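Local coordinates for WbbZ protein (Klebsiella pneumoniae subsp. pneumoniae NTUH-K2044, PDB 6X1L) that is functionally uncharacterised but belongs to the polysaccharide pyruvyl transferase family and so probably acts in modifying a bacterial surface polysaccharide, at residues E65-E79 against F96-S110. Numbering follows the deposited sequence.
Sequences ETDILIFGGGGNLIE and FHKVIIMPSTIRGYS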
ATOM      1  N   GLU A  65       1.077  33.451 -18.129  1.00 91.01           N
ATOM      2  CA  GLU A  65       0.046  34.438 -17.852  1.00 88.95           C
ATOM      3  C   GLU A  65      -1.270  33.838 -17.380  1.00 88.95           C
ATOM      4  O   GLU A  65      -1.970  34.477 -16.591  1.00 89.11           O
ATOM      5  CB  GLU A  65      -0.218  35.294 -19.100  1.00102.30           C
ATOM      6  CG  GLU A  65      -1.179  36.450 -18.875  1.00110.21           C
ATOM      7  CD  GLU A  65      -1.495  37.201 -20.151  1.00121.00           C
ATOM      8  OE1 GLU A  65      -1.902  38.379 -20.066  1.00126.32           O
ATOM      9  OE2 GLU A  65      -1.334  36.611 -21.240  1.00125.64           O
ATOM     10  N   THR A  66      -1.622  32.630 -17.823  1.00 84.23           N
ATOM     11  CA  THR A  66      -2.923  32.053 -17.515  1.00 79.39           C
ATOM     12  C   THR A  66      -2.862  30.703 -16.808  1.00 79.36           C
ATOM     13  O   THR A  66      -3.919  30.143 -16.497  1.00 78.16           O
ATOM     14  CB  THR A  66      -3.758  31.914 -18.797  1.00 77.15           C
ATOM     15  OG1 THR A  66      -3.024  31.159 -19.769  1.00 83.63           O
ATOM     16  CG2 THR A  66      -4.088  33.288 -19.370  1.00 82.35           C
ATOM     17  N   ASP A  67      -1.675  30.164 -16.543  1.00 75.44           N
ATOM     18  CA  ASP A  67      -1.533  28.901 -15.829  1.00 73.54           C
ATOM     19  C   ASP A  67      -1.014  29.158 -14.423  1.00 69.95           C
ATOM     20  O   ASP A  67      -0.071  29.935 -14.234  1.00 76.41           O
ATOM     21  CB  ASP A  67      -0.593  27.942 -16.566  1.00 67.41           C
ATOM     22  CG  ASP A  67      -1.229  27.341 -17.799  1.00 72.45           C
ATOM     23  OD1 ASP A  67      -2.458  27.475 -17.958  1.00 72.20           O
ATOM     24  OD2 ASP A  67      -0.500  26.742 -18.614  1.00 75.99           O
ATOM     25  N   ILE A  68      -1.629  28.500 -13.447  1.00 63.68           N
ATOM     26  CA  ILE A  68      -1.216  28.559 -12.052  1.00 61.24           C
ATOM     27  C   ILE A  68      -0.743  27.174 -11.636  1.00 65.00           C
ATOM     28  O   ILE A  68      -1.446  26.180 -11.861  1.00 60.71           O
ATOM     29  CB  ILE A  68      -2.365  29.041 -11.148  1.00 64.43           C
ATOM     30  CG1 ILE A  68      -2.610  30.538 -11.357  1.00 76.96           C
ATOM     31  CG2 ILE A  68      -2.067  28.729  -9.691  1.00 63.67           C
ATOM     32  CD1 ILE A  68      -3.705  31.104 -10.485  1.00 82.94           C
ATOM     33  N   LEU A  69       0.445  27.104 -11.042  1.00 63.88           N
ATOM     34  CA  LEU A  69       0.942  25.849 -10.493  1.00 57.16           C
ATOM     35  C   LEU A  69       0.364  25.648  -9.099  1.00 60.87           C
ATOM     36  O   LEU A  69       0.551  26.492  -8.212  1.00 60.37           O
ATOM     37  CB  LEU A  69       2.468  25.835 -10.444  1.00 62.71           C
ATOM     38  CG  LEU A  69       3.078  24.633  -9.712  1.00 62.34           C
ATOM     39  CD1 LEU A  69       2.911  23.348 -10.522  1.00 62.82           C
ATOM     40  CD2 LEU A  69       4.542  24.874  -9.373  1.00 66.98           C
ATOM     41  N   ILE A  70      -0.349  24.545  -8.910  1.00 53.27           N
ATOM     42  CA  ILE A  70      -0.836  24.139  -7.599  1.00 52.87           C
ATOM     43  C   ILE A  70       0.188  23.150  -7.059  1.00 56.85           C
ATOM     44  O   ILE A  70       0.293  22.018  -7.543  1.00 49.42           O
ATOM     45  CB  ILE A  70      -2.234  23.522  -7.670  1.00 57.63           C
ATOM     46  CG1 ILE A  70      -3.191  24.436  -8.434  1.00 53.94           C
ATOM     47  CG2 ILE A  70      -2.758  23.226  -6.274  1.00 56.22           C
ATOM     48  CD1 ILE A  70      -3.464  25.768  -7.750  1.00 59.13           C
ATOM     49  N   PHE A  71       0.967  23.578  -6.070  1.00 55.10           N
ATOM     50  CA  PHE A  71       1.958  22.705  -5.456  1.00 55.02           C
ATOM     51  C   PHE A  71       1.329  22.027  -4.246  1.00 55.78           C
ATOM     52  O   PHE A  71       0.897  22.705  -3.306  1.00 46.84           O
ATOM     53  CB  PHE A  71       3.213  23.478  -5.060  1.00 59.77           C
ATOM     54  CG  PHE A  71       4.329  22.597  -4.583  1.00 71.32           C
ATOM     55  CD1 PHE A  71       4.962  21.729  -5.459  1.00 81.58           C
ATOM     56  CD2 PHE A  71       4.737  22.625  -3.263  1.00 76.03           C
ATOM     57  CE1 PHE A  71       5.985  20.909  -5.026  1.00 90.67           C
ATOM     58  CE2 PHE A  71       5.761  21.808  -2.823  1.00 83.90           C
ATOM     59  CZ  PHE A  71       6.385  20.949  -3.704  1.00 92.37           C
ATOM     60  N   GLY A  72       1.288  20.694  -4.270  1.00 53.04           N
ATOM     61  CA  GLY A  72       0.563  19.961  -3.248  1.00 49.70           C
ATOM     62  C   GLY A  72       1.102  20.227  -1.856  1.00 51.78           C
ATOM     63  O   GLY A  72       2.277  20.545  -1.668  1.00 61.53           O
ATOM     64  N   GLY A  73       0.219  20.096  -0.873  1.00 50.19           N
ATOM     65  CA  GLY A  73       0.587  20.366   0.501  1.00 51.75           C
ATOM     66  C   GLY A  73       1.571  19.350   1.045  1.00 55.34           C
ATOM     67  O   GLY A  73       1.832  18.304   0.454  1.00 56.76           O
ATOM     68  N   GLY A  74       2.126  19.671   2.201  1.00 54.08           N
ATOM     69  CA  GLY A  74       3.050  18.779   2.866  1.00 53.15           C
ATOM     70  C   GLY A  74       4.052  19.564   3.687  1.00 53.29           C
ATOM     71  O   GLY A  74       3.888  20.756   3.934  1.00 52.34           O
ATOM     72  N   GLY A  75       5.100  18.861   4.100  1.00 50.33           N
ATOM     73  CA  GLY A  75       6.143  19.446   4.912  1.00 51.67           C
ATOM     74  C   GLY A  75       7.521  19.226   4.330  1.00 51.56           C
ATOM     75  O   GLY A  75       8.480  18.978   5.066  1.00 52.99           O
ATOM     76  N   ASN A  76       7.635  19.323   3.004  1.00 48.31           N
ATOM     77  CA  ASN A  76       8.926  19.110   2.363  1.00 57.94           C
ATOM     78  C   ASN A  76       9.790  20.368   2.370  1.00 57.20           C
ATOM     79  O   ASN A  76      11.023  20.268   2.336  1.00 57.88           O
ATOM     80  CB  ASN A  76       8.724  18.615   0.930  1.00 56.40           C
ATOM     81  CG  ASN A  76       9.997  18.071   0.318  1.00 68.86           C
ATOM     82  OD1 ASN A  76      10.765  18.809  -0.298  1.00 73.32           O
ATOM     83  ND2 ASN A  76      10.226  16.770   0.484  1.00 69.65           N
ATOM     84  N   LEU A  77       9.174  21.550   2.425  1.00 56.00           N
ATOM     85  CA  LEU A  77       9.909  22.816   2.359  1.00 58.23           C
ATOM     86  C   LEU A  77      10.505  23.148   3.729  1.00 59.75           C
ATOM     87  O   LEU A  77      10.083  24.070   4.429  1.00 55.81           O
ATOM     88  CB  LEU A  77       8.999  23.933   1.868  1.00 52.47           C
ATOM     89  CG  LEU A  77       8.444  23.752   0.458  1.00 56.33           C
ATOM     90  CD1 LEU A  77       7.545  24.914   0.077  1.00 61.28           C
ATOM     91  CD2 LEU A  77       9.586  23.602  -0.527  1.00 59.70           C
ATOM     92  N   ILE A  78      11.522  22.376   4.101  1.00 54.02           N
ATOM     93  CA  ILE A  78      12.203  22.538   5.380  1.00 57.05           C
ATOM     94  C   ILE A  78      13.698  22.642   5.114  1.00 58.82           C
ATOM     95  O   ILE A  78      14.357  21.628   4.848  1.00 57.26           O
ATOM     96  CB  ILE A  78      11.899  21.392   6.351  1.00 59.85           C
ATOM     97  CG1 ILE A  78      10.413  21.408   6.718  1.00 63.13           C
ATOM     98  CG2 ILE A  78      12.770  21.511   7.596  1.00 52.60           C
ATOM     99  CD1 ILE A  78      10.010  20.323   7.677  1.00 73.24           C
ATOM    100  N   GLU A  79      14.233  23.859   5.202  1.00 53.93           N
ATOM    101  CA  GLU A  79      15.647  24.085   4.932  1.00 62.17           C
ATOM    102  C   GLU A  79      16.507  23.355   5.955  1.00 67.75           C
ATOM    103  O   GLU A  79      16.215  23.353   7.155  1.00 67.99           O
ATOM    104  CB  GLU A  79      15.949  25.586   4.944  1.00 56.28           C
ATOM    105  CG  GLU A  79      17.379  25.936   4.587  1.00 64.10           C
ATOM    106  CD  GLU A  79      17.580  27.425   4.380  1.00 72.56           C
ATOM    107  OE1 GLU A  79      18.630  27.806   3.823  1.00 78.27           O
ATOM    108  OE2 GLU A  79      16.687  28.209   4.768  1.00 70.73           O
ATOM    109  N   PHE A  96       4.856  29.815 -14.710  1.00 75.11           N
ATOM    110  CA  PHE A  96       3.458  30.021 -14.364  1.00 73.32           C
ATOM    111  C   PHE A  96       3.196  31.465 -13.950  1.00 79.07           C
ATOM    112  O   PHE A  96       4.112  32.219 -13.609  1.00 75.62           O
ATOM    113  CB  PHE A  96       3.028  29.069 -13.241  1.00 70.39           C
ATOM    114  CG  PHE A  96       3.230  27.615 -13.573  1.00 69.78           C
ATOM    115  CD1 PHE A  96       4.404  26.965 -13.224  1.00 69.44           C
ATOM    116  CD2 PHE A  96       2.251  26.902 -14.247  1.00 70.75           C
ATOM    117  CE1 PHE A  96       4.594  25.626 -13.533  1.00 70.81           C
ATOM    118  CE2 PHE A  96       2.437  25.564 -14.560  1.00 73.96           C
ATOM    119  CZ  PHE A  96       3.611  24.929 -14.202  1.00 71.00           C
ATOM    120  N   HIS A  97       1.913  31.837 -13.991  1.00 75.43           N
ATOM    121  CA  HIS A  97       1.500  33.165 -13.547  1.00 75.55           C
ATOM    122  C   HIS A  97       1.601  33.293 -12.032  1.00 77.87           C
ATOM    123  O   HIS A  97       2.062  34.321 -11.517  1.00 69.16           O
ATOM    124  CB  HIS A  97       0.073  33.444 -14.021  1.00 81.03           C
ATOM    125  CG  HIS A  97      -0.480  34.756 -13.555  1.00 88.78           C
ATOM    126  ND1 HIS A  97      -1.424  34.852 -12.556  1.00 88.03           N
ATOM    127  CD2 HIS A  97      -0.229  36.024 -13.958  1.00 88.82           C
ATOM    128  CE1 HIS A  97      -1.728  36.122 -12.359  1.00 82.83           C
ATOM    129  NE2 HIS A  97      -1.016  36.854 -13.198  1.00 88.36           N
ATOM    130  N   LYS A  98       1.172  32.262 -11.308  1.00 66.47           N
ATOM    131  CA  LYS A  98       1.257  32.207  -9.857  1.00 63.29           C
ATOM    132  C   LYS A  98       1.632  30.791  -9.446  1.00 63.80           C
ATOM    133  O   LYS A  98       1.453  29.836 -10.205  1.00 62.18           O
ATOM    134  CB  LYS A  98      -0.067  32.590  -9.179  1.00 62.23           C
ATOM    135  CG  LYS A  98      -0.524  34.014  -9.412  1.00 68.44           C
ATOM    136  CD  LYS A  98       0.401  34.999  -8.732  1.00 71.63           C
ATOM    137  CE  LYS A  98      -0.106  36.421  -8.890  1.00 72.78           C
ATOM    138  NZ  LYS A  98       0.842  37.387  -8.283  1.00 79.38           N
ATOM    139  N   VAL A  99       2.153  30.666  -8.231  1.00 59.15           N
ATOM    140  CA  VAL A  99       2.384  29.370  -7.606  1.00 64.23           C
ATOM    141  C   VAL A  99       1.604  29.352  -6.302  1.00 63.78           C
ATOM    142  O   VAL A  99       1.874  30.150  -5.393  1.00 62.36           O
ATOM    143  CB  VAL A  99       3.874  29.089  -7.369  1.00 65.60           C
ATOM    144  CG1 VAL A  99       4.040  27.912  -6.416  1.00 64.34           C
ATOM    145  CG2 VAL A  99       4.560  28.790  -8.690  1.00 64.15           C
ATOM    146  N   ILE A 100       0.630  28.453  -6.212  1.00 60.82           N
ATOM    147  CA  ILE A 100      -0.187  28.288  -5.018  1.00 52.05           C
ATOM    148  C   ILE A 100       0.361  27.104  -4.235  1.00 58.47           C
ATOM    149  O   ILE A 100       0.363  25.969  -4.728  1.00 55.38           O
ATOM    150  CB  ILE A 100      -1.667  28.078  -5.369  1.00 60.35           C
ATOM    151  CG1 ILE A 100      -2.230  29.308  -6.080  1.00 72.63           C
ATOM    152  CG2 ILE A 100      -2.467  27.774  -4.114  1.00 67.99           C
ATOM    153  CD1 ILE A 100      -3.689  29.177  -6.448  1.00 77.57           C
ATOM    154  N   ILE A 101       0.828  27.366  -3.019  1.00 54.35           N
ATOM    155  CA  ILE A 101       1.326  26.318  -2.140  1.00 63.85           C
ATOM    156  C   ILE A 101       0.169  25.874  -1.253  1.00 61.22           C
ATOM    157  O   ILE A 101      -0.287  26.628  -0.391  1.00 57.36           O
ATOM    158  CB  ILE A 101       2.522  26.797  -1.311  1.00 66.12           C
ATOM    159  CG1 ILE A 101       3.689  27.159  -2.234  1.00 66.91           C
ATOM    160  CG2 ILE A 101       2.935  25.730  -0.306  1.00 68.15           C
ATOM    161  CD1 ILE A 101       4.941  27.595  -1.505  1.00 68.30           C
HETATM  162  N   MSE A 102      -0.314  24.654  -1.473  1.00 59.62           N
HETATM  163  CA  MSE A 102      -1.412  24.099  -0.682  1.00 56.24           C
HETATM  164  C   MSE A 102      -0.964  23.941   0.783  1.00 46.75           C
HETATM  165  O   MSE A 102       0.238  23.947   1.047  1.00 51.91           O
HETATM  166  CB  MSE A 102      -1.872  22.773  -1.305  1.00 52.25           C
HETATM  167  CG  MSE A 102      -2.411  22.946  -2.722  1.00 52.96           C
HETATM  168 SE   MSE A 102      -4.043  24.048  -2.827  0.53 55.83          SE
HETATM  169  CE  MSE A 102      -5.337  22.596  -2.555  1.00 64.56           C
ATOM    170  N   PRO A 103      -1.927  23.825   1.733  1.00 51.21           N
ATOM    171  CA  PRO A 103      -1.583  23.914   3.166  1.00 54.18           C
ATOM    172  C   PRO A 103      -0.331  23.153   3.574  1.00 54.23           C
ATOM    173  O   PRO A 103      -0.290  21.918   3.514  1.00 51.87           O
ATOM    174  CB  PRO A 103      -2.827  23.338   3.849  1.00 56.91           C
ATOM    175  CG  PRO A 103      -3.937  23.750   2.943  1.00 49.80           C
ATOM    176  CD  PRO A 103      -3.383  23.657   1.542  1.00 49.79           C
ATOM    177  N   SER A 104       0.694  23.889   4.004  1.00 49.27           N
ATOM    178  CA  SER A 104       2.024  23.321   4.165  1.00 51.27           C
ATOM    179  C   SER A 104       2.673  23.795   5.459  1.00 55.50           C
ATOM    180  O   SER A 104       2.288  24.807   6.052  1.00 53.25           O
ATOM    181  CB  SER A 104       2.928  23.679   2.979  1.00 47.19           C
ATOM    182  OG  SER A 104       2.471  23.060   1.788  1.00 54.95           O
ATOM    183  N   THR A 105       3.674  23.026   5.882  1.00 53.17           N
ATOM    184  CA  THR A 105       4.588  23.402   6.950  1.00 53.87           C
ATOM    185  C   THR A 105       5.903  23.807   6.299  1.00 60.23           C
ATOM    186  O   THR A 105       6.499  23.020   5.555  1.00 53.15           O
ATOM    187  CB  THR A 105       4.797  22.248   7.934  1.00 57.25           C
ATOM    188  OG1 THR A 105       3.633  22.101   8.762  1.00 53.81           O
ATOM    189  CG2 THR A 105       6.015  22.495   8.816  1.00 55.00           C
ATOM    190  N   ILE A 106       6.339  25.038   6.558  1.00 54.76           N
ATOM    191  CA  ILE A 106       7.510  25.622   5.915  1.00 53.58           C
ATOM    192  C   ILE A 106       8.476  26.072   7.001  1.00 57.92           C
ATOM    193  O   ILE A 106       8.066  26.701   7.983  1.00 61.08           O
ATOM    194  CB  ILE A 106       7.120  26.804   5.007  1.00 57.85           C
ATOM    195  CG1 ILE A 106       6.134  26.347   3.930  1.00 59.33           C
ATOM    196  CG2 ILE A 106       8.353  27.430   4.377  1.00 47.54           C
ATOM    197  CD1 ILE A 106       5.585  27.482   3.097  1.00 61.63           C
ATOM    198  N   ARG A 107       9.755  25.748   6.830  1.00 55.72           N
ATOM    199  CA  ARG A 107      10.798  26.160   7.762  1.00 53.11           C
ATOM    200  C   ARG A 107      11.979  26.680   6.961  1.00 56.08           C
ATOM    201  O   ARG A 107      12.515  25.964   6.109  1.00 58.68           O
ATOM    202  CB  ARG A 107      11.235  25.000   8.664  1.00 59.73           C
ATOM    203  CG  ARG A 107      10.125  24.412   9.527  1.00 58.05           C
ATOM    204  CD  ARG A 107       9.686  25.379  10.622  1.00 57.97           C
ATOM    205  NE  ARG A 107       8.714  24.768  11.522  1.00 49.69           N
ATOM    206  CZ  ARG A 107       7.396  24.895  11.399  1.00 57.03           C
ATOM    207  NH1 ARG A 107       6.885  25.626  10.417  1.00 47.87           N
ATOM    208  NH2 ARG A 107       6.586  24.288  12.259  1.00 50.70           N
ATOM    209  N   GLY A 108      12.380  27.922   7.229  1.00 53.77           N
ATOM    210  CA  GLY A 108      13.524  28.454   6.522  1.00 52.54           C
ATOM    211  C   GLY A 108      13.190  28.765   5.073  1.00 56.85           C
ATOM    212  O   GLY A 108      12.047  29.073   4.719  1.00 55.51           O
ATOM    213  N   TYR A 109      14.214  28.668   4.221  1.00 57.41           N
ATOM    214  CA  TYR A 109      14.108  29.063   2.815  1.00 56.40           C
ATOM    215  C   TYR A 109      13.577  30.490   2.688  1.00 63.10           C
ATOM    216  O   TYR A 109      12.725  30.792   1.848  1.00 62.91           O
ATOM    217  CB  TYR A 109      13.239  28.079   2.033  1.00 60.60           C
ATOM    218  CG  TYR A 109      13.873  26.717   1.840  1.00 60.08           C
ATOM    219  CD1 TYR A 109      15.214  26.596   1.497  1.00 65.03           C
ATOM    220  CD2 TYR A 109      13.134  25.553   2.010  1.00 62.26           C
ATOM    221  CE1 TYR A 109      15.799  25.352   1.320  1.00 72.82           C
ATOM    222  CE2 TYR A 109      13.711  24.305   1.833  1.00 64.88           C
ATOM    223  CZ  TYR A 109      15.044  24.213   1.490  1.00 66.61           C
ATOM    224  OH  TYR A 109      15.624  22.979   1.314  1.00 78.32           O
ATOM    225  N   SER A 110      14.091  31.381   3.540  1.00 62.01           N
ATOM    226  CA  SER A 110      13.614  32.761   3.538  1.00 64.63           C
ATOM    227  C   SER A 110      13.944  33.471   2.233  1.00 65.47           C
ATOM    228  O   SER A 110      13.174  34.329   1.788  1.00 69.32           O
ATOM    229  CB  SER A 110      14.200  33.521   4.728  1.00 62.99           C
ATOM    230  OG  SER A 110      15.612  33.415   4.769  1.00 63.25           O
TER
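Leu69 and Ile100 meet at the middle of two neighbouring parallel strands, 67-71 and 98-102, the beta arms of a beta-alpha-beta crossover completed by helix 84-92, in a parallel Rossmann-like sheet, consistent with the GT-B clan of the family. Leu69 N donates to Lys98 O, and Leu69 O receives Ile100 N at 2.8 Å; Phe71 repeats the pattern with Ile100 O and Met102 N. The strand axes run 22° from parallel. One face carries Ile68, Ile70 and Ile100, the other Leu69 and Val99. On the first, Ile100 CD1 packs at 3.7 Å from Ile68 CG2 and also meets Ile70 CD1, while Ile70 CG2 lies against CG of Met102, a selenomethionine. Tyr18, Phe11 and Leu15 of helix 6-21 cover this side. On the other, one face of the Phe96 ring receives Leu69 CB over its centre in a CH-pi contact, 3.6 Å from the centroid; Asp67 CB approaches the ring edge, and the carboxylate of Asp67 is held by Arg23 and Ser63.

Beyond the strands Gly73, whose CA lies 3.5 Å from Pro103 O with no room for a side chain, and Gly74, whose backbone angles call for glycine, let the two chains stay close around the corner at Pro103. Ser104 OG, beside its own backbone N, turns back to donate to Met102 O, and Thr105 N reaches Gly74 O at 3.0 Å. Pairing resumes on either side of Ile78: Arg107 N binds Leu77 O, and Arg107 O accepts Glu79 N along a nearly straight bond (173°). Glu79 CB sits over the centre of one face of the ring of Tyr109, the N-cap residue of helix 110-115, in a CH-pi contact, and the tyrosine hydroxyl is bonded to Tyr82 O. The extended Glu79 chain, CG anti to the backbone N (chi1 -176°), carries OE2 to Tyr109 N, 2.6 Å away, the amide arriving from above the carboxylate plane.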